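Local coordinates for octenoyl-CoA reductase/carboxylase (Streptomyces sp., PDB 4A0S), which probably reduces and carboxylates 2-octenoyl-CoA with NADPH to supply an extender unit for cinnabaramide polyketide biosynthesis, acting as a homotetramer, at residues V139-D145 against E160-W164; G153-L157 against H361-H365; A203-Y207 against E367-T371. One frame throughout, in Å; residues are numbered along the deposited sequence.

Interaction 1. Residues V139-D145 against E160-W164; sequences VHPAHVD and EQRAW. With CO8 (octanoyl-coenzyme A), chain E.
V139 lays one methyl on the indole of W164 while the chains beside them pair as a two-stranded antiparallel sheet. CG1 of V139 sits over the six-membered ring of W164, 3.6 Å from its centroid and 20° off the normal, a CH-pi contact. From CB outward, W164 first rests its CB against P141; CG then stands anti to the backbone N (chi1 -173°), which carries the indole back toward V139, at the end of strand 136-139. CD2, CE3, CZ3 and CH2 lie against V139 CG1, and NE1 bonds to the carbonyl of V178. H143 and R162 form the hydrogen-bonded pair: H143 N gives to R162 O and R162 N to H143 O, both at 2.8 Å. W164 N adds a nearly straight bond to P141 O at 2.7 Å, on a lone pair in the carbonyl plane. A water in the H143 ring plane lies 2.7 Å from H143 ND1 and donates to H143 O and E160 O. R162 reaches back to E160 in a salt bridge, NH1 and NH2 both meeting E160 OE1 end-on, NH1 at 2.8 Å. On the A142 and A163 side runs the acyl tail of octanoyl-CoA: C6' touches A163 CB at 3.7 Å, and C8' lies 3.5 Å from A142 CA. The chemistry divides by face: charge and water beside H143 and R162, against a wall of A142, A163 and P141 for the tail, with Q161 NE2 at its end.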
loop_
_atom_site.group_PDB
_atom_site.type_symbol
_atom_site.label_atom_id
_atom_site.label_comp_id
_atom_site.label_asym_id
_atom_site.label_seq_id
_atom_site.Cartn_x
_atom_site.Cartn_y
_atom_site.Cartn_z
ATOM N N VAL A 139 15.977 -15.631 19.644
ATOM C CA VAL A 139 16.034 -14.213 19.826
ATOM C C VAL A 139 16.349 -13.676 18.454
ATOM O O VAL A 139 17.258 -14.185 17.777
ATOM C CB VAL A 139 17.131 -13.808 20.806
ATOM C CG1 VAL A 139 17.308 -12.291 20.799
ATOM C CG2 VAL A 139 16.830 -14.354 22.202
ATOM N N HIS A 140 15.579 -12.676 18.037
ATOM C CA HIS A 140 15.904 -11.909 16.846
ATOM C C HIS A 140 16.461 -10.550 17.270
ATOM O O HIS A 140 16.320 -10.157 18.418
ATOM C CB HIS A 140 14.698 -11.787 15.908
ATOM C CG HIS A 140 13.582 -10.960 16.456
ATOM N ND1 HIS A 140 13.612 -9.584 16.462
ATOM C CD2 HIS A 140 12.393 -11.314 16.995
ATOM C CE1 HIS A 140 12.493 -9.122 16.989
ATOM N NE2 HIS A 140 11.740 -10.153 17.332
ATOM N N PRO A 141 17.129 -9.849 16.342
ATOM C CA PRO A 141 17.987 -8.729 16.730
ATOM C C PRO A 141 17.314 -7.373 16.961
ATOM O O PRO A 141 17.993 -6.446 17.386
ATOM C CB PRO A 141 18.957 -8.610 15.546
ATOM C CG PRO A 141 18.164 -9.129 14.382
ATOM C CD PRO A 141 17.414 -10.304 14.978
ATOM N N ALA A 142 16.025 -7.255 16.652
ATOM C CA ALA A 142 15.339 -5.966 16.753
ATOM C C ALA A 142 15.126 -5.555 18.201
ATOM O O ALA A 142 14.148 -5.939 18.839
ATOM C CB ALA A 142 14.028 -5.972 15.963
ATOM N N HIS A 143 16.063 -4.759 18.699
ATOM C CA HIS A 143 16.063 -4.286 20.080
ATOM C C HIS A 143 15.456 -2.902 20.011
ATOM O O HIS A 143 16.109 -1.940 19.614
ATOM C CB HIS A 143 17.506 -4.263 20.568
ATOM C CG HIS A 143 17.680 -3.842 21.993
ATOM N ND1 HIS A 143 17.782 -2.518 22.365
ATOM C CD2 HIS A 143 17.875 -4.565 23.119
ATOM C CE1 HIS A 143 17.990 -2.445 23.667
ATOM N NE2 HIS A 143 18.055 -3.672 24.148
ATOM N N VAL A 144 14.176 -2.809 20.327
ATOM C CA VAL A 144 13.447 -1.596 19.986
ATOM C C VAL A 144 12.783 -1.009 21.223
ATOM O O VAL A 144 12.589 -1.709 22.222
ATOM C CB VAL A 144 12.411 -1.836 18.860
ATOM C CG1 VAL A 144 13.078 -2.547 17.662
ATOM C CG2 VAL A 144 11.237 -2.653 19.362
ATOM N N ASP A 145 12.421 0.264 21.124
ATOM C CA ASP A 145 11.813 0.990 22.225
ATOM C C ASP A 145 10.320 1.044 21.969
ATOM O O ASP A 145 9.853 1.757 21.109
ATOM C CB ASP A 145 12.408 2.397 22.324
ATOM C CG ASP A 145 11.961 3.136 23.563
ATOM O OD1 ASP A 145 10.864 2.858 24.089
ATOM O OD2 ASP A 145 12.724 4.005 24.026
ATOM N N GLU A 160 15.088 4.616 18.393
ATOM C CA GLU A 160 15.860 3.836 19.355
ATOM C C GLU A 160 16.009 2.388 18.893
ATOM O O GLU A 160 16.442 1.527 19.650
ATOM C CB GLU A 160 15.226 3.900 20.754
ATOM C CG GLU A 160 15.143 5.317 21.362
ATOM C CD GLU A 160 16.497 5.976 21.531
ATOM O OE1 GLU A 160 17.527 5.271 21.477
ATOM O OE2 GLU A 160 16.530 7.215 21.705
ATOM N N GLN A 161 15.632 2.120 17.650
ATOM C CA GLN A 161 15.762 0.775 17.141
ATOM C C GLN A 161 17.239 0.451 17.067
ATOM O O GLN A 161 18.012 1.216 16.511
ATOM C CB GLN A 161 15.124 0.615 15.764
ATOM C CG GLN A 161 15.407 -0.730 15.117
ATOM C CD GLN A 161 16.754 -0.772 14.394
ATOM O OE1 GLN A 161 17.039 0.064 13.519
ATOM N NE2 GLN A 161 17.579 -1.749 14.747
ATOM N N ARG A 162 17.604 -0.669 17.659
ATOM C CA ARG A 162 18.972 -1.158 17.638
ATOM C C ARG A 162 19.031 -2.625 17.258
ATOM O O ARG A 162 18.022 -3.327 17.312
ATOM C CB ARG A 162 19.644 -0.912 18.980
ATOM C CG ARG A 162 19.922 0.557 19.214
ATOM C CD ARG A 162 20.695 0.799 20.532
ATOM N NE ARG A 162 21.012 2.216 20.620
ATOM C CZ ARG A 162 20.138 3.160 20.950
ATOM N NH1 ARG A 162 18.887 2.838 21.268
ATOM N NH2 ARG A 162 20.520 4.436 20.970
ATOM N N ALA A 163 20.213 -3.048 16.821
ATOM C CA ALA A 163 20.504 -4.437 16.518
ATOM C C ALA A 163 21.194 -5.030 17.727
ATOM O O ALA A 163 22.308 -4.644 18.094
ATOM C CB ALA A 163 21.396 -4.557 15.290
ATOM N N TRP A 164 20.498 -5.962 18.351
ATOM C CA TRP A 164 21.024 -6.737 19.443
ATOM C C TRP A 164 22.443 -7.236 19.173
ATOM O O TRP A 164 22.712 -7.793 18.102
ATOM C CB TRP A 164 20.111 -7.926 19.633
ATOM C CG TRP A 164 20.446 -8.692 20.814
ATOM C CD1 TRP A 164 20.622 -8.213 22.064
ATOM C CD2 TRP A 164 20.591 -10.108 20.889
ATOM N NE1 TRP A 164 20.903 -9.242 22.926
ATOM C CE2 TRP A 164 20.888 -10.420 22.226
ATOM C CE3 TRP A 164 20.533 -11.138 19.947
ATOM C CZ2 TRP A 164 21.113 -11.728 22.658
ATOM C CZ3 TRP A 164 20.746 -12.442 20.373
ATOM C CH2 TRP A 164 21.027 -12.726 21.725
HETATM N N1A CO8 E . 36.126 5.500 16.218
HETATM C C2A CO8 E . 35.275 6.035 17.095
HETATM N N3A CO8 E . 34.202 6.707 16.692
HETATM C C4A CO8 E . 33.962 6.850 15.370
HETATM C C5A CO8 E . 34.820 6.305 14.423
HETATM C C6A CO8 E . 35.936 5.611 14.881
HETATM N N6A CO8 E . 36.788 5.061 14.009
HETATM N N7A CO8 E . 34.338 6.594 13.213
HETATM C C8A CO8 E . 33.218 7.300 13.388
HETATM N N9A CO8 E . 32.990 7.457 14.702
HETATM C C1B CO8 E . 31.869 8.170 15.372
HETATM C C2B CO8 E . 32.058 9.689 15.300
HETATM O O2B CO8 E . 31.637 10.297 16.542
HETATM C C3B CO8 E . 31.107 10.051 14.162
HETATM O O3B CO8 E . 30.663 11.394 14.285
HETATM P P3B CO8 E . 31.373 12.463 13.299
HETATM O O7A CO8 E . 31.907 13.671 14.252
HETATM O O8A CO8 E . 32.782 11.837 12.721
HETATM O O9A CO8 E . 30.481 12.885 12.199
HETATM C C4B CO8 E . 29.952 9.074 14.348
HETATM O O4B CO8 E . 30.591 7.850 14.736
HETATM C C5B CO8 E . 29.272 8.724 13.018
HETATM O O5B CO8 E . 28.283 7.699 13.242
HETATM P P1A CO8 E . 26.874 8.081 13.993
HETATM O O1A CO8 E . 26.004 6.672 14.060
HETATM O O2A CO8 E . 27.036 8.626 15.378
HETATM O O3A CO8 E . 26.165 9.236 13.059
HETATM P P2A CO8 E . 25.120 9.056 11.807
HETATM O O4A CO8 E . 25.498 10.176 10.733
HETATM O O5A CO8 E . 23.673 9.116 12.199
HETATM O O6A CO8 E . 25.492 7.639 11.085
HETATM C CBP CO8 E . 25.064 5.439 10.072
HETATM C CCP CO8 E . 24.458 6.764 10.592
HETATM C CDP CO8 E . 25.810 5.789 8.772
HETATM C CEP CO8 E . 23.902 4.504 9.734
HETATM C CAP CO8 E . 26.011 4.824 11.157
HETATM O OAP CO8 E . 25.390 4.724 12.479
HETATM C C9P CO8 E . 26.651 3.467 10.752
HETATM O O9P CO8 E . 27.570 3.457 9.924
HETATM N N8P CO8 E . 26.179 2.359 11.369
HETATM C C7P CO8 E . 26.764 1.004 11.142
HETATM C C6P CO8 E . 25.953 0.084 10.187
HETATM C C5P CO8 E . 26.941 -0.665 9.261
HETATM O O5P CO8 E . 27.654 -0.031 8.487
HETATM N N4P CO8 E . 27.142 -1.975 9.393
HETATM C C3P CO8 E . 26.355 -2.988 10.088
HETATM C C2P CO8 E . 25.804 -3.798 8.906
HETATM S S1P CO8 E . 23.972 -3.836 8.899
HETATM C "C1'" CO8 E . 23.762 -5.437 9.519
HETATM O "O1'" CO8 E . 24.602 -6.341 9.361
HETATM C "C2'" CO8 E . 22.591 -5.603 10.228
HETATM C "C3'" CO8 E . 22.216 -6.801 10.792
HETATM C "C4'" CO8 E . 20.989 -6.882 11.462
HETATM C "C5'" CO8 E . 20.349 -5.558 11.847
HETATM C "C6'" CO8 E . 19.122 -5.943 12.703
HETATM C "C7'" CO8 E . 18.270 -4.727 12.928
HETATM C "C8'" CO8 E . 17.146 -5.118 13.892
HETATM O O HOH W 1 17.326 -0.022 21.582
#

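Interaction 2. Residues G153-L157 against H361-H365; sequences GDGML and HGANH. With CO8 (octanoyl-coenzyme A), chain E.
G155 and N364 bring their backbones within 4.6 Å, CA to CA, where the type I turn D154-L157 meets the residues leading into helix 365-376. D154 OD1 closes an Asx turn by accepting M156 N, and it also takes N364 ND2 at 3.0 Å along a straight line (179°). The amide comes from above the carboxylate plane and M156 N from the opposite face, while OD2 bridges to R208 and R214. N364 holds CG between its backbone N and carbonyl carbon (chi1 62°), a rotamer that sends ND2 to D154 and lets N364 OD1 cap E367 N from the N-cap position of helix 365-376. Replacing D154 by an alanine is likely to leave the N364 amide and R214 without this carboxylate, R208 with E367 as its remaining acidic partner, and the turn without its side-chain bond. M156, bent at chi2 and chi3, lays CG 3.4 Å from A363 C and puts CE 3.4 Å from H361 CD2. One face of the H361 ring carries octanoyl-CoA C7', whereas ND1 bonds the carboxamide oxygen of NADP. M156 SD lies 3.6 Å from C8' at the end of the acyl chain. The contact thus joins the loop between strands 142-143 and 162-163 to the loop between strand 356-359 and helix 365-376, with helix 200-210 alongside.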
loop_
_atom_site.group_PDB
_atom_site.type_symbol
_atom_site.label_atom_id
_atom_site.label_comp_id
_atom_site.label_asym_id
_atom_site.label_seq_id
_atom_site.Cartn_x
_atom_site.Cartn_y
_atom_site.Cartn_z
ATOM N N GLY A 153 3.985 1.693 14.663
ATOM C CA GLY A 153 3.642 1.685 13.252
ATOM C C GLY A 153 4.500 0.648 12.560
ATOM O O GLY A 153 4.070 -0.011 11.617
ATOM N N ASP A 154 5.718 0.499 13.056
ATOM C CA ASP A 154 6.683 -0.448 12.506
ATOM C C ASP A 154 7.805 -0.544 13.522
ATOM O O ASP A 154 8.501 0.431 13.781
ATOM C CB ASP A 154 7.221 0.015 11.143
ATOM C CG ASP A 154 8.024 -1.059 10.429
ATOM O OD1 ASP A 154 8.718 -1.841 11.108
ATOM O OD2 ASP A 154 7.957 -1.110 9.178
ATOM N N GLY A 155 7.944 -1.724 14.113
ATOM C CA GLY A 155 8.926 -1.952 15.162
ATOM C C GLY A 155 10.334 -1.603 14.747
ATOM O O GLY A 155 11.152 -1.260 15.588
ATOM N N MET A 156 10.619 -1.658 13.450
ATOM C CA MET A 156 11.933 -1.292 12.970
ATOM C C MET A 156 12.183 0.217 12.923
ATOM O O MET A 156 13.315 0.634 12.747
ATOM C CB MET A 156 12.199 -1.904 11.595
ATOM C CG MET A 156 12.682 -3.337 11.658
ATOM S SD MET A 156 14.055 -3.557 12.815
ATOM C CE MET A 156 15.313 -2.559 11.996
ATOM N N LEU A 157 11.139 1.029 13.099
ATOM C CA LEU A 157 11.239 2.418 12.671
ATOM C C LEU A 157 11.565 3.423 13.750
ATOM O O LEU A 157 11.860 4.578 13.434
ATOM C CB LEU A 157 10.003 2.854 11.862
ATOM C CG LEU A 157 10.172 2.642 10.345
ATOM C CD1 LEU A 157 11.154 3.655 9.811
ATOM C CD2 LEU A 157 10.641 1.231 9.987
ATOM N N HIS A 361 16.018 -2.931 6.839
ATOM C CA HIS A 361 16.908 -3.174 7.940
ATOM C C HIS A 361 16.190 -4.097 8.882
ATOM O O HIS A 361 15.035 -3.862 9.196
ATOM C CB HIS A 361 17.232 -1.860 8.651
ATOM C CG HIS A 361 18.309 -1.980 9.681
ATOM N ND1 HIS A 361 19.514 -2.595 9.425
ATOM C CD2 HIS A 361 18.381 -1.518 10.952
ATOM C CE1 HIS A 361 20.281 -2.515 10.500
ATOM N NE2 HIS A 361 19.618 -1.861 11.436
ATOM N N GLY A 362 16.875 -5.164 9.282
ATOM C CA GLY A 362 16.327 -6.158 10.182
ATOM C C GLY A 362 14.909 -6.546 9.835
ATOM O O GLY A 362 14.541 -6.696 8.659
ATOM N N ALA A 363 14.110 -6.670 10.878
ATOM C CA ALA A 363 12.707 -7.018 10.760
ATOM C C ALA A 363 12.110 -6.693 12.094
ATOM O O ALA A 363 12.766 -6.847 13.122
ATOM C CB ALA A 363 12.540 -8.476 10.461
ATOM N N ASN A 364 10.867 -6.233 12.082
ATOM C CA ASN A 364 10.217 -5.936 13.324
ATOM C C ASN A 364 9.698 -7.237 13.878
ATOM O O ASN A 364 9.726 -8.272 13.215
ATOM C CB ASN A 364 9.067 -4.920 13.145
ATOM C CG ASN A 364 7.973 -5.439 12.239
ATOM O OD1 ASN A 364 7.532 -6.593 12.365
ATOM N ND2 ASN A 364 7.544 -4.598 11.295
ATOM N N HIS A 365 9.210 -7.164 15.101
ATOM C CA HIS A 365 8.763 -8.334 15.816
ATOM C C HIS A 365 7.655 -9.073 15.062
ATOM O O HIS A 365 7.584 -10.293 15.101
ATOM C CB HIS A 365 8.266 -7.863 17.175
ATOM C CG HIS A 365 8.189 -8.921 18.209
ATOM N ND1 HIS A 365 9.020 -10.018 18.231
ATOM C CD2 HIS A 365 7.400 -9.018 19.299
ATOM C CE1 HIS A 365 8.733 -10.754 19.291
ATOM N NE2 HIS A 365 7.750 -10.170 19.950
HETATM N N1A CO8 E . 36.126 5.500 16.218
HETATM C C2A CO8 E . 35.275 6.035 17.095
HETATM N N3A CO8 E . 34.202 6.707 16.692
HETATM C C4A CO8 E . 33.962 6.850 15.370
HETATM C C5A CO8 E . 34.820 6.305 14.423
HETATM C C6A CO8 E . 35.936 5.611 14.881
HETATM N N6A CO8 E . 36.788 5.061 14.009
HETATM N N7A CO8 E . 34.338 6.594 13.213
HETATM C C8A CO8 E . 33.218 7.300 13.388
HETATM N N9A CO8 E . 32.990 7.457 14.702
HETATM C C1B CO8 E . 31.869 8.170 15.372
HETATM C C2B CO8 E . 32.058 9.689 15.300
HETATM O O2B CO8 E . 31.637 10.297 16.542
HETATM C C3B CO8 E . 31.107 10.051 14.162
HETATM O O3B CO8 E . 30.663 11.394 14.285
HETATM P P3B CO8 E . 31.373 12.463 13.299
HETATM O O7A CO8 E . 31.907 13.671 14.252
HETATM O O8A CO8 E . 32.782 11.837 12.721
HETATM O O9A CO8 E . 30.481 12.885 12.199
HETATM C C4B CO8 E . 29.952 9.074 14.348
HETATM O O4B CO8 E . 30.591 7.850 14.736
HETATM C C5B CO8 E . 29.272 8.724 13.018
HETATM O O5B CO8 E . 28.283 7.699 13.242
HETATM P P1A CO8 E . 26.874 8.081 13.993
HETATM O O1A CO8 E . 26.004 6.672 14.060
HETATM O O2A CO8 E . 27.036 8.626 15.378
HETATM O O3A CO8 E . 26.165 9.236 13.059
HETATM P P2A CO8 E . 25.120 9.056 11.807
HETATM O O4A CO8 E . 25.498 10.176 10.733
HETATM O O5A CO8 E . 23.673 9.116 12.199
HETATM O O6A CO8 E . 25.492 7.639 11.085
HETATM C CBP CO8 E . 25.064 5.439 10.072
HETATM C CCP CO8 E . 24.458 6.764 10.592
HETATM C CDP CO8 E . 25.810 5.789 8.772
HETATM C CEP CO8 E . 23.902 4.504 9.734
HETATM C CAP CO8 E . 26.011 4.824 11.157
HETATM O OAP CO8 E . 25.390 4.724 12.479
HETATM C C9P CO8 E . 26.651 3.467 10.752
HETATM O O9P CO8 E . 27.570 3.457 9.924
HETATM N N8P CO8 E . 26.179 2.359 11.369
HETATM C C7P CO8 E . 26.764 1.004 11.142
HETATM C C6P CO8 E . 25.953 0.084 10.187
HETATM C C5P CO8 E . 26.941 -0.665 9.261
HETATM O O5P CO8 E . 27.654 -0.031 8.487
HETATM N N4P CO8 E . 27.142 -1.975 9.393
HETATM C C3P CO8 E . 26.355 -2.988 10.088
HETATM C C2P CO8 E . 25.804 -3.798 8.906
HETATM S S1P CO8 E . 23.972 -3.836 8.899
HETATM C "C1'" CO8 E . 23.762 -5.437 9.519
HETATM O "O1'" CO8 E . 24.602 -6.341 9.361
HETATM C "C2'" CO8 E . 22.591 -5.603 10.228
HETATM C "C3'" CO8 E . 22.216 -6.801 10.792
HETATM C "C4'" CO8 E . 20.989 -6.882 11.462
HETATM C "C5'" CO8 E . 20.349 -5.558 11.847
HETATM C "C6'" CO8 E . 19.122 -5.943 12.703
HETATM C "C7'" CO8 E . 18.270 -4.727 12.928
HETATM C "C8'" CO8 E . 17.146 -5.118 13.892
#

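Interaction 3. Residues A203-Y207 against E367-T371; sequences AGTAY and EQQAT. With NAP (NADP nicotinamide-adenine-dinucleotide phosphate), chain F.
T371 OG1 presses to 3.0 Å from both CB and CG of Y207, a very close approach of a hydroxyl to carbon in a helix crossing with no hydrogen bond between its two segments. The hydroxyl is occupied within its own helix: OG1 donates to E367 O at 2.8 Å, and that carbonyl also accepts T371 N from the opposite face of its plane. The axes cross at 108°, 8.8 Å apart at closest approach. Y207 carries the largest share of the contact. Chi1 of 178° swings CG away from the Y207 backbone N, and the ring projects from helix 200-210 across the other helix; E367 O and T371 N lie over one face, and the far end reaches A370, whose CB is 3.3 Å from CZ. F240 meets the Y207 ring edge-to-face. G204 provides the low point of the crossing: the Q368 carboxamide lies against its CA, NE2 at 3.5 Å, where a side chain on G204 would clash. Q368 is bent at chi2 (-74°), which turns its end back toward G204, and NE2 bonds to P200 O. A203 CB meets T371 CG2 at 3.7 Å. T205 points away from this interface, and its OG1 receives a weak hydrogen bond from the nicotinamide amide of NADP. The arrangement is a steep helix crossing with a glycine at the nearest backbone approach, here behind the nicotinamide site of a zinc-binding-dehydrogenase-type, medium-chain reductase fold.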
loop_
_atom_site.group_PDB
_atom_site.type_symbol
_atom_site.label_atom_id
_atom_site.label_comp_id
_atom_site.label_asym_id
_atom_site.label_seq_id
_atom_site.Cartn_x
_atom_site.Cartn_y
_atom_site.Cartn_z
ATOM N N ALA A 203 17.100 -14.448 8.164
ATOM C CA ALA A 203 15.822 -14.834 7.632
ATOM C C ALA A 203 14.819 -13.706 7.841
ATOM O O ALA A 203 14.068 -13.387 6.929
ATOM C CB ALA A 203 15.322 -16.106 8.265
ATOM N N GLY A 204 14.810 -13.119 9.036
ATOM C CA GLY A 204 13.876 -12.024 9.322
ATOM C C GLY A 204 14.151 -10.879 8.362
ATOM O O GLY A 204 13.231 -10.282 7.794
ATOM N N THR A 205 15.433 -10.602 8.157
ATOM C CA THR A 205 15.842 -9.502 7.301
ATOM C C THR A 205 15.442 -9.744 5.848
ATOM O O THR A 205 14.938 -8.841 5.185
ATOM C CB THR A 205 17.356 -9.267 7.387
ATOM O OG1 THR A 205 17.667 -8.790 8.696
ATOM C CG2 THR A 205 17.795 -8.225 6.383
ATOM N N ALA A 206 15.662 -10.965 5.376
ATOM C CA ALA A 206 15.288 -11.322 4.027
ATOM C C ALA A 206 13.750 -11.270 3.908
ATOM O O ALA A 206 13.196 -10.901 2.869
ATOM C CB ALA A 206 15.818 -12.716 3.688
ATOM N N TYR A 207 13.091 -11.635 4.997
ATOM C CA TYR A 207 11.651 -11.716 5.045
ATOM C C TYR A 207 11.081 -10.309 4.904
ATOM O O TYR A 207 10.161 -10.067 4.111
ATOM C CB TYR A 207 11.178 -12.337 6.363
ATOM C CG TYR A 207 9.675 -12.364 6.424
ATOM C CD1 TYR A 207 8.953 -11.212 6.763
ATOM C CD2 TYR A 207 8.967 -13.523 6.084
ATOM C CE1 TYR A 207 7.565 -11.218 6.767
ATOM C CE2 TYR A 207 7.578 -13.537 6.108
ATOM C CZ TYR A 207 6.892 -12.370 6.438
ATOM O OH TYR A 207 5.530 -12.366 6.455
ATOM N N GLU A 367 7.247 -9.151 11.742
ATOM C CA GLU A 367 7.886 -9.809 10.609
ATOM C C GLU A 367 8.664 -11.026 11.043
ATOM O O GLU A 367 8.756 -12.009 10.325
ATOM C CB GLU A 367 8.810 -8.837 9.890
ATOM C CG GLU A 367 8.026 -7.793 9.201
ATOM C CD GLU A 367 8.857 -6.626 8.781
ATOM O OE1 GLU A 367 9.761 -6.203 9.530
ATOM O OE2 GLU A 367 8.589 -6.146 7.674
ATOM N N GLN A 368 9.234 -10.928 12.233
ATOM C CA GLN A 368 10.029 -11.990 12.768
ATOM C C GLN A 368 9.157 -13.151 13.155
ATOM O O GLN A 368 9.523 -14.280 12.926
ATOM C CB GLN A 368 10.845 -11.482 13.938
ATOM C CG GLN A 368 12.043 -10.674 13.454
ATOM C CD GLN A 368 13.123 -11.571 12.866
ATOM O OE1 GLN A 368 12.894 -12.763 12.619
ATOM N NE2 GLN A 368 14.293 -10.997 12.610
ATOM N N GLN A 369 7.994 -12.856 13.736
ATOM C CA GLN A 369 7.010 -13.894 14.002
ATOM C C GLN A 369 6.545 -14.559 12.721
ATOM O O GLN A 369 6.408 -15.779 12.679
ATOM C CB GLN A 369 5.786 -13.340 14.704
ATOM C CG GLN A 369 4.685 -14.380 14.770
ATOM C CD GLN A 369 3.503 -13.882 15.532
ATOM O OE1 GLN A 369 3.345 -14.190 16.713
ATOM N NE2 GLN A 369 2.678 -13.076 14.879
ATOM N N ALA A 370 6.277 -13.751 11.695
ATOM C CA ALA A 370 5.869 -14.288 10.400
ATOM C C ALA A 370 6.961 -15.206 9.876
ATOM O O ALA A 370 6.687 -16.298 9.366
ATOM C CB ALA A 370 5.633 -13.166 9.430
ATOM N N THR A 371 8.203 -14.748 9.996
ATOM C CA THR A 371 9.343 -15.557 9.592
ATOM C C THR A 371 9.336 -16.877 10.356
ATOM O O THR A 371 9.437 -17.962 9.780
ATOM C CB THR A 371 10.649 -14.788 9.811
ATOM O OG1 THR A 371 10.613 -13.602 9.003
ATOM C CG2 THR A 371 11.858 -15.645 9.414
HETATM P PA NAP F . 27.236 -13.555 4.152
HETATM O O1A NAP F . 26.571 -14.834 4.786
HETATM O O2A NAP F . 28.731 -13.467 4.227
HETATM O O5B NAP F . 26.813 -13.552 2.673
HETATM C C5B NAP F . 27.169 -12.418 1.909
HETATM C C4B NAP F . 27.240 -12.876 0.461
HETATM O O4B NAP F . 27.553 -11.700 -0.299
HETATM C C3B NAP F . 28.363 -13.903 0.202
HETATM O O3B NAP F . 27.711 -15.109 -0.140
HETATM C C2B NAP F . 29.044 -13.409 -1.065
HETATM O O2B NAP F . 28.412 -13.909 -2.243
HETATM C C1B NAP F . 28.834 -11.938 -1.038
HETATM N N9A NAP F . 29.928 -11.332 -0.237
HETATM C C8A NAP F . 30.589 -11.835 0.819
HETATM N N7A NAP F . 31.480 -10.945 1.277
HETATM C C5A NAP F . 31.365 -9.882 0.494
HETATM C C6A NAP F . 32.031 -8.681 0.464
HETATM N N6A NAP F . 32.967 -8.420 1.375
HETATM N N1A NAP F . 31.687 -7.799 -0.461
HETATM C C2A NAP F . 30.723 -8.051 -1.342
HETATM N N3A NAP F . 30.078 -9.197 -1.367
HETATM C C4A NAP F . 30.388 -10.118 -0.450
HETATM O O3 NAP F . 26.620 -12.226 4.799
HETATM P PN NAP F . 25.041 -11.965 4.953
HETATM O O1N NAP F . 24.762 -12.484 6.408
HETATM O O2N NAP F . 24.209 -12.512 3.822
HETATM O O5D NAP F . 25.098 -10.370 4.984
HETATM C C5D NAP F . 25.389 -9.751 3.735
HETATM C C4D NAP F . 25.351 -8.274 4.009
HETATM O O4D NAP F . 24.007 -7.988 4.531
HETATM C C3D NAP F . 26.317 -7.838 5.111
HETATM O O3D NAP F . 26.810 -6.569 4.631
HETATM C C2D NAP F . 25.439 -7.664 6.332
HETATM O O2D NAP F . 25.980 -6.679 7.243
HETATM C C1D NAP F . 24.221 -7.077 5.646
HETATM N N1N NAP F . 23.081 -7.457 6.446
HETATM C C2N NAP F . 22.192 -6.457 6.778
HETATM C C3N NAP F . 21.115 -6.839 7.526
HETATM C C7N NAP F . 20.171 -5.761 7.893
HETATM O O7N NAP F . 20.287 -4.612 7.454
HETATM N N7N NAP F . 19.266 -6.159 8.745
HETATM C C4N NAP F . 20.911 -8.160 7.936
HETATM C C5N NAP F . 21.787 -9.176 7.598
HETATM C C6N NAP F . 22.886 -8.816 6.834
HETATM P P2B NAP F . 29.286 -13.790 -3.589
HETATM O O1X NAP F . 28.412 -14.856 -4.457
HETATM O O2X NAP F . 29.165 -12.315 -4.224
HETATM O O3X NAP F . 30.647 -14.241 -3.117
#

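In the fold
All three interactions are buried, and all belong to the enoyl reductase part of the chain. Interactions 1 and 2 both touch octanoyl-CoA and the second subunit, and they meet through a probable hydrogen bond between H140 and H365. The loop joining the strands of interaction 1 supplies one side of interaction 2, whose other side runs directly into the helix 365-376 of interaction 3. Interactions 2 and 3 meet where A363 CB packs on G204 O and G362 on T205, the latter pair next to NADP. Their chemistry follows their place: backbone pairing in the small sheet, a carboxylate-amide bond and a methionine in the loops, and van der Waals packing where the helices cross.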